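PDB 3I3V: probable secreted solute-binding lipoprotein from Streptomyces coelicolor, which probably captures a solute outside the cell and hands it to a membrane transporter, as extracellular solute-binding lipoproteins of its family do. Local coordinates for residues Gln175-Leu178 with Ala179-Gln183; Arg379-Pro383 with Ala384-Ala388; Val359-Pro362 with Pro363-Gln367. One frame throughout, in Å; residues are numbered along the deposited sequence.

Contact 1: residues Gln175-Leu178 with Ala179-Gln183; sequences QKLL and AQIIQ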
loop_
_atom_site.group_PDB
_atom_site.type_symbol
_atom_site.label_atom_id
_atom_site.label_comp_id
_atom_site.label_asym_id
_atom_site.label_seq_id
_atom_site.Cartn_x
_atom_site.Cartn_y
_atom_site.Cartn_z
ATOM N N GLN C 175 -22.545 -54.372 -39.269
ATOM C CA GLN C 175 -21.757 -53.507 -40.148
ATOM C C GLN C 175 -20.755 -52.646 -39.377
ATOM O O GLN C 175 -19.655 -52.398 -39.864
ATOM C CB GLN C 175 -22.682 -52.648 -41.038
ATOM C CG GLN C 175 -22.837 -51.177 -40.659
ATOM C CD GLN C 175 -21.826 -50.264 -41.343
ATOM O OE1 GLN C 175 -21.835 -49.051 -41.134
ATOM N NE2 GLN C 175 -20.956 -50.842 -42.160
ATOM N N LYS C 176 -21.118 -52.210 -38.171
ATOM C CA LYS C 176 -20.209 -51.408 -37.347
ATOM C C LYS C 176 -19.108 -52.262 -36.680
ATOM O O LYS C 176 -17.956 -51.821 -36.564
ATOM C CB LYS C 176 -20.992 -50.664 -36.267
ATOM C CG LYS C 176 -20.865 -49.143 -36.327
ATOM C CD LYS C 176 -21.551 -48.546 -37.554
ATOM C CE LYS C 176 -23.054 -48.621 -37.429
ATOM N NZ LYS C 176 -23.749 -48.179 -38.672
ATOM N N LEU C 177 -19.453 -53.479 -36.247
ATOM C CA LEU C 177 -18.480 -54.358 -35.591
ATOM C C LEU C 177 -17.433 -54.840 -36.593
ATOM O O LEU C 177 -16.248 -54.916 -36.265
ATOM C CB LEU C 177 -19.170 -55.575 -34.963
ATOM C CG LEU C 177 -18.619 -56.119 -33.626
ATOM C CD1 LEU C 177 -18.802 -57.629 -33.603
ATOM C CD2 LEU C 177 -17.152 -55.778 -33.443
ATOM N N LEU C 178 -17.873 -55.159 -37.812
ATOM C CA LEU C 178 -16.966 -55.616 -38.871
ATOM C C LEU C 178 -15.972 -54.509 -39.192
ATOM O O LEU C 178 -14.778 -54.754 -39.370
ATOM C CB LEU C 178 -17.746 -55.948 -40.153
ATOM C CG LEU C 178 -17.153 -56.875 -41.233
ATOM C CD1 LEU C 178 -17.462 -56.274 -42.584
ATOM C CD2 LEU C 178 -15.645 -57.080 -41.076
ATOM N N ALA C 179 -16.478 -53.285 -39.274
ATOM C CA ALA C 179 -15.646 -52.129 -39.579
ATOM C C ALA C 179 -14.674 -51.847 -38.444
ATOM O O ALA C 179 -13.563 -51.381 -38.675
ATOM C CB ALA C 179 -16.527 -50.900 -39.845
ATOM N N GLN C 180 -15.087 -52.126 -37.214
ATOM C CA GLN C 180 -14.215 -51.904 -36.066
ATOM C C GLN C 180 -13.080 -52.935 -36.061
ATOM O O GLN C 180 -11.911 -52.600 -35.842
ATOM C CB GLN C 180 -15.022 -51.994 -34.763
ATOM C CG GLN C 180 -14.180 -52.374 -33.555
ATOM C CD GLN C 180 -14.903 -52.189 -32.243
ATOM O OE1 GLN C 180 -16.130 -52.038 -32.200
ATOM N NE2 GLN C 180 -14.143 -52.216 -31.154
ATOM N N ILE C 181 -13.431 -54.196 -36.307
ATOM C CA ILE C 181 -12.438 -55.263 -36.333
ATOM C C ILE C 181 -11.467 -55.002 -37.489
ATOM O O ILE C 181 -10.251 -55.088 -37.310
ATOM C CB ILE C 181 -13.122 -56.657 -36.470
ATOM C CG1 ILE C 181 -14.075 -56.871 -35.276
ATOM C CG2 ILE C 181 -12.073 -57.770 -36.486
ATOM C CD1 ILE C 181 -14.966 -58.100 -35.356
ATOM N N ILE C 182 -11.988 -54.664 -38.665
ATOM C CA ILE C 182 -11.105 -54.378 -39.793
ATOM C C ILE C 182 -10.167 -53.232 -39.397
ATOM O O ILE C 182 -9.035 -53.152 -39.857
ATOM C CB ILE C 182 -11.909 -53.979 -41.074
ATOM C CG1 ILE C 182 -12.563 -55.220 -41.689
ATOM C CG2 ILE C 182 -10.990 -53.276 -42.094
ATOM C CD1 ILE C 182 -13.407 -54.920 -42.907
ATOM N N GLN C 183 -10.636 -52.353 -38.525
ATOM C CA GLN C 183 -9.815 -51.225 -38.098
ATOM C C GLN C 183 -8.724 -51.609 -37.116
ATOM O O GLN C 183 -8.063 -50.742 -36.551
ATOM C CB GLN C 183 -10.683 -50.121 -37.489
ATOM C CG GLN C 183 -11.336 -49.215 -38.521
ATOM C CD GLN C 183 -12.284 -48.218 -37.889
ATOM O OE1 GLN C 183 -13.472 -48.493 -37.728
ATOM N NE2 GLN C 183 -11.758 -47.056 -37.511
#
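Ile181 packs back against Leu177, one turn earlier in the same buried helix. Its CB sits 3.6 Å from Leu177 O. With CG1 beside the backbone N and anti to the carbonyl carbon (chi1 -59°), the next atom leans toward the preceding turn: CG1 comes within 3.1 Å of Leu177 O and also meets Leu177 CD2. The tip, CD1, lies 3.7 Å from Leu177 CD2, where the two chains pass at a slant. That same carbonyl takes the Ile181 backbone N-H at 2.9 Å from N to Leu177 O, nearly straight at 164°. Cut back to an alanine here, the side chain is likely to leave Leu177 CD2 without its partner and open a gap before Tyr211, Phe212 and Trp268, which Ile181 also touches.

The next pair repeats the pattern, Leu178 CD2 touching Ile182 CD1 at 3.6 Å. Gln180 sends its extended chain elsewhere, its NE2 hydrogen-bonded to Thr280, and Lys176 NZ bridges Gln175 OE1 and Asp358. Leu177-Ile181 and Leu178-Ile182 are spaced i to i+4, and helices 188-197, 203-217 and 363-377 cover parts of the helix, as in a core helix of one lobe of a periplasmic-binding-protein fold.

Contact 2: residues Arg379-Pro383 with Ala384-Ala388; sequences RGTSP and ARVRA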
loop_
_atom_site.group_PDB
_atom_site.type_symbol
_atom_site.label_atom_id
_atom_site.label_comp_id
_atom_site.label_asym_id
_atom_site.label_seq_id
_atom_site.Cartn_x
_atom_site.Cartn_y
_atom_site.Cartn_z
ATOM N N ARG C 379 -19.493 -67.958 -42.427
ATOM C CA ARG C 379 -18.260 -68.731 -42.310
ATOM C C ARG C 379 -17.797 -69.365 -43.609
ATOM O O ARG C 379 -18.596 -69.862 -44.400
ATOM C CB ARG C 379 -18.423 -69.812 -41.248
ATOM C CG ARG C 379 -18.921 -69.273 -39.938
ATOM C CD ARG C 379 -19.057 -70.360 -38.907
ATOM N NE ARG C 379 -17.771 -70.831 -38.414
ATOM C CZ ARG C 379 -17.627 -71.488 -37.270
ATOM N NH1 ARG C 379 -18.694 -71.737 -36.520
ATOM N NH2 ARG C 379 -16.430 -71.898 -36.873
ATOM N N GLY C 380 -16.488 -69.346 -43.819
ATOM C CA GLY C 380 -15.922 -69.929 -45.020
ATOM C C GLY C 380 -15.747 -68.938 -46.153
ATOM O O GLY C 380 -14.996 -69.205 -47.088
ATOM N N THR C 381 -16.433 -67.798 -46.071
ATOM C CA THR C 381 -16.358 -66.762 -47.106
ATOM C C THR C 381 -14.972 -66.143 -47.158
ATOM O O THR C 381 -14.582 -65.380 -46.279
ATOM C CB THR C 381 -17.382 -65.645 -46.847
ATOM O OG1 THR C 381 -18.698 -66.205 -46.801
ATOM C CG2 THR C 381 -17.327 -64.605 -47.953
ATOM N N SER C 382 -14.237 -66.475 -48.213
ATOM C CA SER C 382 -12.875 -65.989 -48.409
ATOM C C SER C 382 -12.704 -64.498 -48.209
ATOM O O SER C 382 -13.621 -63.721 -48.451
ATOM C CB SER C 382 -12.389 -66.354 -49.810
ATOM O OG SER C 382 -13.261 -65.836 -50.799
ATOM N N PRO C 383 -11.510 -64.081 -47.755
ATOM C CA PRO C 383 -11.188 -62.670 -47.518
ATOM C C PRO C 383 -11.296 -61.900 -48.831
ATOM O O PRO C 383 -11.574 -60.700 -48.842
ATOM C CB PRO C 383 -9.748 -62.725 -47.010
ATOM C CG PRO C 383 -9.704 -64.041 -46.296
ATOM C CD PRO C 383 -10.435 -64.953 -47.253
ATOM N N ALA C 384 -11.071 -62.608 -49.933
ATOM C CA ALA C 384 -11.139 -62.016 -51.258
ATOM C C ALA C 384 -12.580 -61.674 -51.590
ATOM O O ALA C 384 -12.855 -60.659 -52.229
ATOM C CB ALA C 384 -10.584 -62.991 -52.294
ATOM N N ARG C 385 -13.500 -62.533 -51.166
ATOM C CA ARG C 385 -14.906 -62.302 -51.423
ATOM C C ARG C 385 -15.451 -61.232 -50.482
ATOM O O ARG C 385 -16.326 -60.446 -50.863
ATOM C CB ARG C 385 -15.691 -63.606 -51.279
ATOM C CG ARG C 385 -15.478 -64.579 -52.433
ATOM C CD ARG C 385 -16.266 -65.856 -52.201
ATOM N NE ARG C 385 -17.671 -65.566 -51.933
ATOM C CZ ARG C 385 -18.543 -66.452 -51.461
ATOM N NH1 ARG C 385 -18.154 -67.696 -51.200
ATOM N NH2 ARG C 385 -19.807 -66.093 -51.251
ATOM N N VAL C 386 -14.929 -61.199 -49.256
ATOM C CA VAL C 386 -15.343 -60.195 -48.281
ATOM C C VAL C 386 -14.995 -58.832 -48.873
ATOM O O VAL C 386 -15.841 -57.944 -48.971
ATOM C CB VAL C 386 -14.600 -60.391 -46.932
ATOM C CG1 VAL C 386 -14.529 -59.072 -46.162
ATOM C CG2 VAL C 386 -15.325 -61.442 -46.099
ATOM N N ARG C 387 -13.741 -58.697 -49.285
ATOM C CA ARG C 387 -13.244 -57.471 -49.883
ATOM C C ARG C 387 -14.023 -57.063 -51.132
ATOM O O ARG C 387 -14.297 -55.882 -51.337
ATOM C CB ARG C 387 -11.769 -57.634 -50.225
ATOM C CG ARG C 387 -11.114 -56.402 -50.802
ATOM C CD ARG C 387 -9.607 -56.596 -50.812
ATOM N NE ARG C 387 -8.902 -55.641 -51.662
ATOM C CZ ARG C 387 -9.145 -55.478 -52.959
ATOM N NH1 ARG C 387 -10.085 -56.203 -53.552
ATOM N NH2 ARG C 387 -8.426 -54.614 -53.670
ATOM N N ALA C 388 -14.383 -58.035 -51.964
ATOM C CA ALA C 388 -15.133 -57.741 -53.182
ATOM C C ALA C 388 -16.559 -57.279 -52.853
ATOM O O ALA C 388 -17.085 -56.336 -53.461
ATOM C CB ALA C 388 -15.169 -58.983 -54.093
#
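Ser382 meets Arg385 at the start of helix 383-392, where backbone N-H groups donate to it and to its neighbour Pro383. Ser382 O accepts from Val386 N at 3.0 Å, in the carbonyl plane and at 154°, which is the first full helical bond. The same oxygen has a second, weak bond from Arg385 N, strongly bent at 125°. Arg385 N is shared, since it also gives a weak bond of 3.3 Å to Ser382 OG. One residue further on, Arg387 N reaches Pro383 O at 3.0 Å.

This is an N-cap: Ser382 stands just before the helix, with its hydroxyl turned forward onto the Arg385 amide, one of the first turn that makes no i to i+4 bond. OG gets there by lying between the backbone N and the carbonyl carbon (chi1 57°). Pro383 follows as the first helical residue, a place where the missing N-H of proline costs no helical bond.

Van der Waals contacts close the turn. Ser382 OG is pressed tightly against the Arg385 chain, 3.0 Å from its CG. Thr381 CG2 touches Arg385 CB at 3.8 Å and, because the arginine bends at chi3, also stands over the centre of one guanidinium face, 4.1 Å above it; the two side chains cross at about a right angle. Val386 CG2 rests near Thr381 O, 4.0 Å away.

Helix 203-217 borders the turn: Pro383 and Val386 both touch Ile209, and Arg216 NH2 donates to Thr381 O. Thr381 OG1 turns to Thr378 O.

Contact 3: residues Val359-Pro362 with Pro363-Gln367; sequences VYVP and PAAAQ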
loop_
_atom_site.group_PDB
_atom_site.type_symbol
_atom_site.label_atom_id
_atom_site.label_comp_id
_atom_site.label_asym_id
_atom_site.label_seq_id
_atom_site.Cartn_x
_atom_site.Cartn_y
_atom_site.Cartn_z
ATOM N N VAL C 359 -20.466 -41.112 -40.734
ATOM C CA VAL C 359 -20.293 -39.800 -41.344
ATOM C C VAL C 359 -19.574 -39.823 -42.685
ATOM O O VAL C 359 -19.836 -38.981 -43.536
ATOM C CB VAL C 359 -19.492 -38.851 -40.418
ATOM C CG1 VAL C 359 -20.014 -37.426 -40.560
ATOM C CG2 VAL C 359 -19.561 -39.335 -38.976
ATOM N N TYR C 360 -18.674 -40.785 -42.871
ATOM C CA TYR C 360 -17.876 -40.864 -44.094
ATOM C C TYR C 360 -18.397 -41.751 -45.217
ATOM O O TYR C 360 -17.956 -41.624 -46.360
ATOM C CB TYR C 360 -16.450 -41.294 -43.745
ATOM C CG TYR C 360 -15.901 -40.625 -42.505
ATOM C CD1 TYR C 360 -16.121 -41.173 -41.242
ATOM C CD2 TYR C 360 -15.195 -39.424 -42.591
ATOM C CE1 TYR C 360 -15.650 -40.542 -40.086
ATOM C CE2 TYR C 360 -14.721 -38.780 -41.445
ATOM C CZ TYR C 360 -14.952 -39.346 -40.193
ATOM O OH TYR C 360 -14.483 -38.711 -39.060
ATOM N N VAL C 361 -19.322 -42.646 -44.900
ATOM C CA VAL C 361 -19.871 -43.541 -45.903
ATOM C C VAL C 361 -20.913 -42.826 -46.768
ATOM O O VAL C 361 -21.925 -42.356 -46.256
ATOM C CB VAL C 361 -20.547 -44.773 -45.246
ATOM C CG1 VAL C 361 -21.178 -45.640 -46.317
ATOM C CG2 VAL C 361 -19.520 -45.583 -44.440
ATOM N N PRO C 362 -20.671 -42.727 -48.090
ATOM C CA PRO C 362 -21.636 -42.064 -48.971
ATOM C C PRO C 362 -22.972 -42.763 -48.742
ATOM O O PRO C 362 -23.031 -43.995 -48.752
ATOM C CB PRO C 362 -21.080 -42.340 -50.364
ATOM C CG PRO C 362 -19.591 -42.417 -50.127
ATOM C CD PRO C 362 -19.517 -43.236 -48.856
ATOM N N PRO C 363 -24.057 -41.997 -48.537
ATOM C CA PRO C 363 -25.370 -42.611 -48.300
ATOM C C PRO C 363 -25.740 -43.722 -49.289
ATOM O O PRO C 363 -26.423 -44.679 -48.930
ATOM C CB PRO C 363 -26.328 -41.417 -48.373
ATOM C CG PRO C 363 -25.483 -40.278 -47.884
ATOM C CD PRO C 363 -24.166 -40.526 -48.592
ATOM N N ALA C 364 -25.291 -43.590 -50.533
ATOM C CA ALA C 364 -25.594 -44.586 -51.563
ATOM C C ALA C 364 -24.993 -45.957 -51.244
ATOM O O ALA C 364 -25.493 -46.984 -51.706
ATOM C CB ALA C 364 -25.090 -44.101 -52.923
ATOM N N ALA C 365 -23.932 -45.966 -50.444
ATOM C CA ALA C 365 -23.259 -47.205 -50.070
ATOM C C ALA C 365 -23.705 -47.772 -48.715
ATOM O O ALA C 365 -23.407 -48.921 -48.396
ATOM C CB ALA C 365 -21.763 -46.974 -50.057
ATOM N N ALA C 366 -24.418 -46.969 -47.929
ATOM C CA ALA C 366 -24.874 -47.373 -46.598
ATOM C C ALA C 366 -25.662 -48.676 -46.538
ATOM O O ALA C 366 -25.351 -49.564 -45.748
ATOM C CB ALA C 366 -25.693 -46.249 -45.976
ATOM N N GLN C 367 -26.685 -48.789 -47.369
ATOM C CA GLN C 367 -27.513 -49.986 -47.379
ATOM C C GLN C 367 -26.775 -51.188 -47.968
ATOM O O GLN C 367 -26.881 -52.300 -47.450
ATOM C CB GLN C 367 -28.806 -49.718 -48.159
ATOM C CG GLN C 367 -30.062 -50.186 -47.440
ATOM C CD GLN C 367 -30.091 -51.685 -47.245
ATOM O OE1 GLN C 367 -30.318 -52.176 -46.136
ATOM N NE2 GLN C 367 -29.863 -52.425 -48.327
#
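Pro362 O and Ala365 N form the closest hydrogen bond of this turn, 2.7 Å apart and bent moderately to 153°. The N-H comes in from above the carbonyl plane, 41° out of it, as suits a bond closed over three residues. Ala366 N adds a weak bond to Pro362 O at 3.4 Å, and gives a shorter one to Pro363 O at 3.2 Å. The opening turn is therefore wound more by i to i+3 bonds than by the usual i to i+4 ones.

The apolar part of the shell belongs to Val361. Its CG1, anti to the backbone N (chi1 177°), reaches forward past Pro362 to Ala365 CB at 4.0 Å, and it lies about as near to Ala366 N. Ala365 directs its methyl back toward the incoming chain, and that buried methyl also sits 3.5 Å from Pro362 O.

Two consecutive prolines are consistent with this geometry: each disfavours helical angles in the residue before it, and Val361 and Pro362 are indeed extended, while the backbone takes up helical angles from Pro363. The two rings touch as neighbours, Pro362 CB lying 4.0 Å from Pro363 CD.

Further out, Pro362 touches Tyr394 and Ala364 touches Ser396, both near the end of the chain. Pro363 touches Asp74, in a loop following strand 67-70. On the incoming side, Tyr360 packs on Arg192 and Ser196 of helix 188-197.

The arrangement is a helix N-terminus with proline in the first turn, where no N-H is needed: an extended Val-Pro lead-in and a tight, weakly bonded first turn open helix 363-377 of the solute-binding fold.

Overall arrangement
Contact 1 is equally far from the other two: its centre is about 15 Å from each, and theirs are about 21 Å apart. None touches another; contact 1 comes within about 5 Å of each at the nearest atoms, while contacts 2 and 3 stay about 11 Å apart. Helix 363-377 ties them together. It starts at contact 3, packs Leu369, Ile370 and Thr373 against Gln175 or Leu178 of contact 1, and leads into the loop of contact 2. Ile209 of helix 203-217 touches Ile182 and Val386, joining contacts 1 and 2, while helix 188-197 borders contacts 1 and 3.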